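Local coordinates for SPbeta prophage-derived aminoglycoside N(3')-acetyltransferase-like protein YokD (Bacillus subtilis, PDB 2NYG), which binds coenzyme A and is probably an N-acetyltransferase of the antibiotic N-acetyltransferase family that may contribute to antibiotic resistance, at residues E188-Y193 / F258-F263. Residues are numbered along the deposited sequence; the frame is centred on the assembly and turned at random.
Sequences EYRIPY and FAEKWF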
loop_
_atom_site.group_PDB
_atom_site.type_symbol
_atom_site.label_atom_id
_atom_site.label_comp_id
_atom_site.label_asym_id
_atom_site.label_seq_id
_atom_site.Cartn_x
_atom_site.Cartn_y
_atom_site.Cartn_z
ATOM N N GLU A 188 -16.211 1.457 25.166
ATOM C CA GLU A 188 -16.960 0.206 25.258
ATOM C C GLU A 188 -16.367 -0.788 26.249
ATOM O O GLU A 188 -16.999 -1.792 26.559
ATOM C CB GLU A 188 -17.107 -0.447 23.873
ATOM C CG GLU A 188 -18.083 0.297 22.966
ATOM C CD GLU A 188 -18.160 -0.252 21.556
ATOM O OE1 GLU A 188 -17.127 -0.247 20.850
ATOM O OE2 GLU A 188 -19.259 -0.674 21.143
ATOM N N TYR A 189 -15.165 -0.519 26.752
ATOM C CA TYR A 189 -14.549 -1.402 27.745
ATOM C C TYR A 189 -14.648 -0.782 29.154
ATOM O O TYR A 189 -14.098 -1.309 30.127
ATOM C CB TYR A 189 -13.074 -1.656 27.421
ATOM C CG TYR A 189 -12.788 -2.354 26.106
ATOM C CD1 TYR A 189 -12.808 -1.650 24.900
ATOM C CD2 TYR A 189 -12.429 -3.706 26.072
ATOM C CE1 TYR A 189 -12.473 -2.264 23.698
ATOM C CE2 TYR A 189 -12.088 -4.332 24.869
ATOM C CZ TYR A 189 -12.113 -3.597 23.687
ATOM O OH TYR A 189 -11.761 -4.176 22.490
ATOM N N ARG A 190 -15.361 0.336 29.255
ATOM C CA ARG A 190 -15.530 1.038 30.520
ATOM C C ARG A 190 -17.006 1.187 30.902
ATOM O O ARG A 190 -17.350 2.019 31.742
ATOM C CB ARG A 190 -14.860 2.413 30.413
ATOM C CG ARG A 190 -13.395 2.309 30.017
ATOM C CD ARG A 190 -12.694 3.641 29.777
ATOM N NE ARG A 190 -11.243 3.449 29.760
ATOM C CZ ARG A 190 -10.341 4.398 29.523
ATOM N NH1 ARG A 190 -10.724 5.641 29.269
ATOM N NH2 ARG A 190 -9.050 4.100 29.558
ATOM N N ILE A 191 -17.869 0.372 30.293
ATOM C CA ILE A 191 -19.309 0.421 30.557
ATOM C C ILE A 191 -19.899 -0.918 31.005
ATOM O O ILE A 191 -19.319 -1.972 30.756
ATOM C CB ILE A 191 -20.088 0.912 29.322
ATOM C CG1 ILE A 191 -19.934 -0.069 28.161
ATOM C CG2 ILE A 191 -19.617 2.308 28.954
ATOM C CD1 ILE A 191 -21.026 0.041 27.113
ATOM N N PRO A 192 -21.063 -0.889 31.677
ATOM C CA PRO A 192 -21.765 -2.078 32.188
ATOM C C PRO A 192 -22.110 -3.131 31.140
ATOM O O PRO A 192 -21.982 -4.335 31.371
ATOM C CB PRO A 192 -23.011 -1.488 32.841
ATOM C CG PRO A 192 -22.520 -0.159 33.312
ATOM C CD PRO A 192 -21.737 0.339 32.129
ATOM N N TYR A 193 -22.558 -2.666 29.984
ATOM C CA TYR A 193 -22.910 -3.558 28.910
ATOM C C TYR A 193 -21.671 -4.175 28.282
ATOM O O TYR A 193 -20.670 -3.498 28.084
ATOM C CB TYR A 193 -23.688 -2.795 27.858
ATOM C CG TYR A 193 -23.930 -3.605 26.626
ATOM C CD1 TYR A 193 -24.732 -4.739 26.668
ATOM C CD2 TYR A 193 -23.324 -3.266 25.420
ATOM C CE1 TYR A 193 -24.928 -5.526 25.541
ATOM C CE2 TYR A 193 -23.510 -4.036 24.286
ATOM C CZ TYR A 193 -24.313 -5.172 24.348
ATOM O OH TYR A 193 -24.489 -5.970 23.236
ATOM N N PHE A 258 -16.724 11.159 27.110
ATOM C CA PHE A 258 -18.100 11.455 26.731
ATOM C C PHE A 258 -18.791 10.217 26.186
ATOM O O PHE A 258 -19.961 9.986 26.458
ATOM C CB PHE A 258 -18.143 12.553 25.677
ATOM C CG PHE A 258 -19.529 12.986 25.318
ATOM C CD1 PHE A 258 -20.178 13.971 26.055
ATOM C CD2 PHE A 258 -20.200 12.394 24.247
ATOM C CE1 PHE A 258 -21.480 14.363 25.733
ATOM C CE2 PHE A 258 -21.499 12.773 23.914
ATOM C CZ PHE A 258 -22.145 13.760 24.657
ATOM N N ALA A 259 -18.056 9.432 25.406
ATOM C CA ALA A 259 -18.579 8.207 24.821
ATOM C C ALA A 259 -19.041 7.257 25.925
ATOM O O ALA A 259 -20.095 6.621 25.832
ATOM C CB ALA A 259 -17.507 7.551 23.982
ATOM N N GLU A 260 -18.235 7.157 26.970
ATOM C CA GLU A 260 -18.557 6.303 28.089
ATOM C C GLU A 260 -19.904 6.727 28.664
ATOM O O GLU A 260 -20.824 5.925 28.749
ATOM C CB GLU A 260 -17.448 6.400 29.150
ATOM C CG GLU A 260 -17.797 5.807 30.501
ATOM C CD GLU A 260 -16.587 5.685 31.396
ATOM O OE1 GLU A 260 -15.724 6.584 31.348
ATOM O OE2 GLU A 260 -16.492 4.700 32.154
ATOM N N LYS A 261 -20.024 7.994 29.033
ATOM C CA LYS A 261 -21.256 8.504 29.610
ATOM C C LYS A 261 -22.483 8.340 28.721
ATOM O O LYS A 261 -23.525 7.863 29.179
ATOM C CB LYS A 261 -21.063 9.959 30.020
ATOM C CG LYS A 261 -20.067 10.069 31.147
ATOM C CD LYS A 261 -19.821 11.481 31.598
ATOM C CE LYS A 261 -18.942 11.466 32.831
ATOM N NZ LYS A 261 -18.800 12.810 33.437
ATOM N N TRP A 262 -22.367 8.719 27.455
ATOM C CA TRP A 262 -23.472 8.561 26.521
ATOM C C TRP A 262 -23.906 7.088 26.562
ATOM O O TRP A 262 -25.089 6.790 26.656
ATOM C CB TRP A 262 -23.029 8.942 25.109
ATOM C CG TRP A 262 -24.139 8.984 24.111
ATOM C CD1 TRP A 262 -24.796 10.091 23.670
ATOM C CD2 TRP A 262 -24.702 7.873 23.403
ATOM N NE1 TRP A 262 -25.732 9.744 22.722
ATOM C CE2 TRP A 262 -25.699 8.388 22.541
ATOM C CE3 TRP A 262 -24.463 6.493 23.412
ATOM C CZ2 TRP A 262 -26.454 7.571 21.694
ATOM C CZ3 TRP A 262 -25.207 5.680 22.574
ATOM C CH2 TRP A 262 -26.193 6.222 21.725
ATOM N N PHE A 263 -22.945 6.173 26.490
ATOM C CA PHE A 263 -23.242 4.744 26.544
ATOM C C PHE A 263 -23.884 4.332 27.874
ATOM O O PHE A 263 -24.917 3.667 27.884
ATOM C CB PHE A 263 -21.964 3.902 26.357
ATOM C CG PHE A 263 -21.479 3.806 24.936
ATOM C CD1 PHE A 263 -22.350 3.481 23.911
ATOM C CD2 PHE A 263 -20.135 4.003 24.629
ATOM C CE1 PHE A 263 -21.899 3.352 22.604
ATOM C CE2 PHE A 263 -19.676 3.877 23.325
ATOM C CZ PHE A 263 -20.559 3.551 22.311
#
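The ring of Phe263 is met at an oblique angle by two chains from 188-193, the CG methylene of Glu188 and the CD1 methyl of Ile191. Glu188 CG comes to 3.9 Å from Phe263 CE2, with the carboxylate and ring planes only 11° apart. The acid end of Glu188 is engaged by other parts of the chain: OE1 is hydrogen-bonded to His185 ND1 and OE2 accepts from the backbone N of Arg220, so the methylene part of the chain is what meets the ring.

Ile191 packs against the root of Phe263 and the adjoining helix backbone. With CG1 set between backbone N and carbonyl carbon (chi1 64°), both branches reach the base of Phe263: CG2 lies 3.8 Å from Phe263 CB and CD1 4.0 Å from the same atom. CG2 also borders the carbonyl O of Glu260.

The carboxylate of Glu260, carried outward on an extended chain whose CG is anti to the backbone N (chi1 167°), lies beside the first methylene of Arg190, with Glu260 CD 3.8 Å from Arg190 CB. The guanidinium leads away to a salt bridge with Glu157 and a cation-pi contact with Tyr165.

Away from the coenzyme A site, the whole contact joins the loop between helix 183-187 and strand 196-201 to the C-terminal helix 252-268 by side-chain packing. Ile191 also touches Ile264 and Asp267 farther along that helix, while Ala259 touches helix 183-187 and Phe258 and Trp262 pack on helix 224-234.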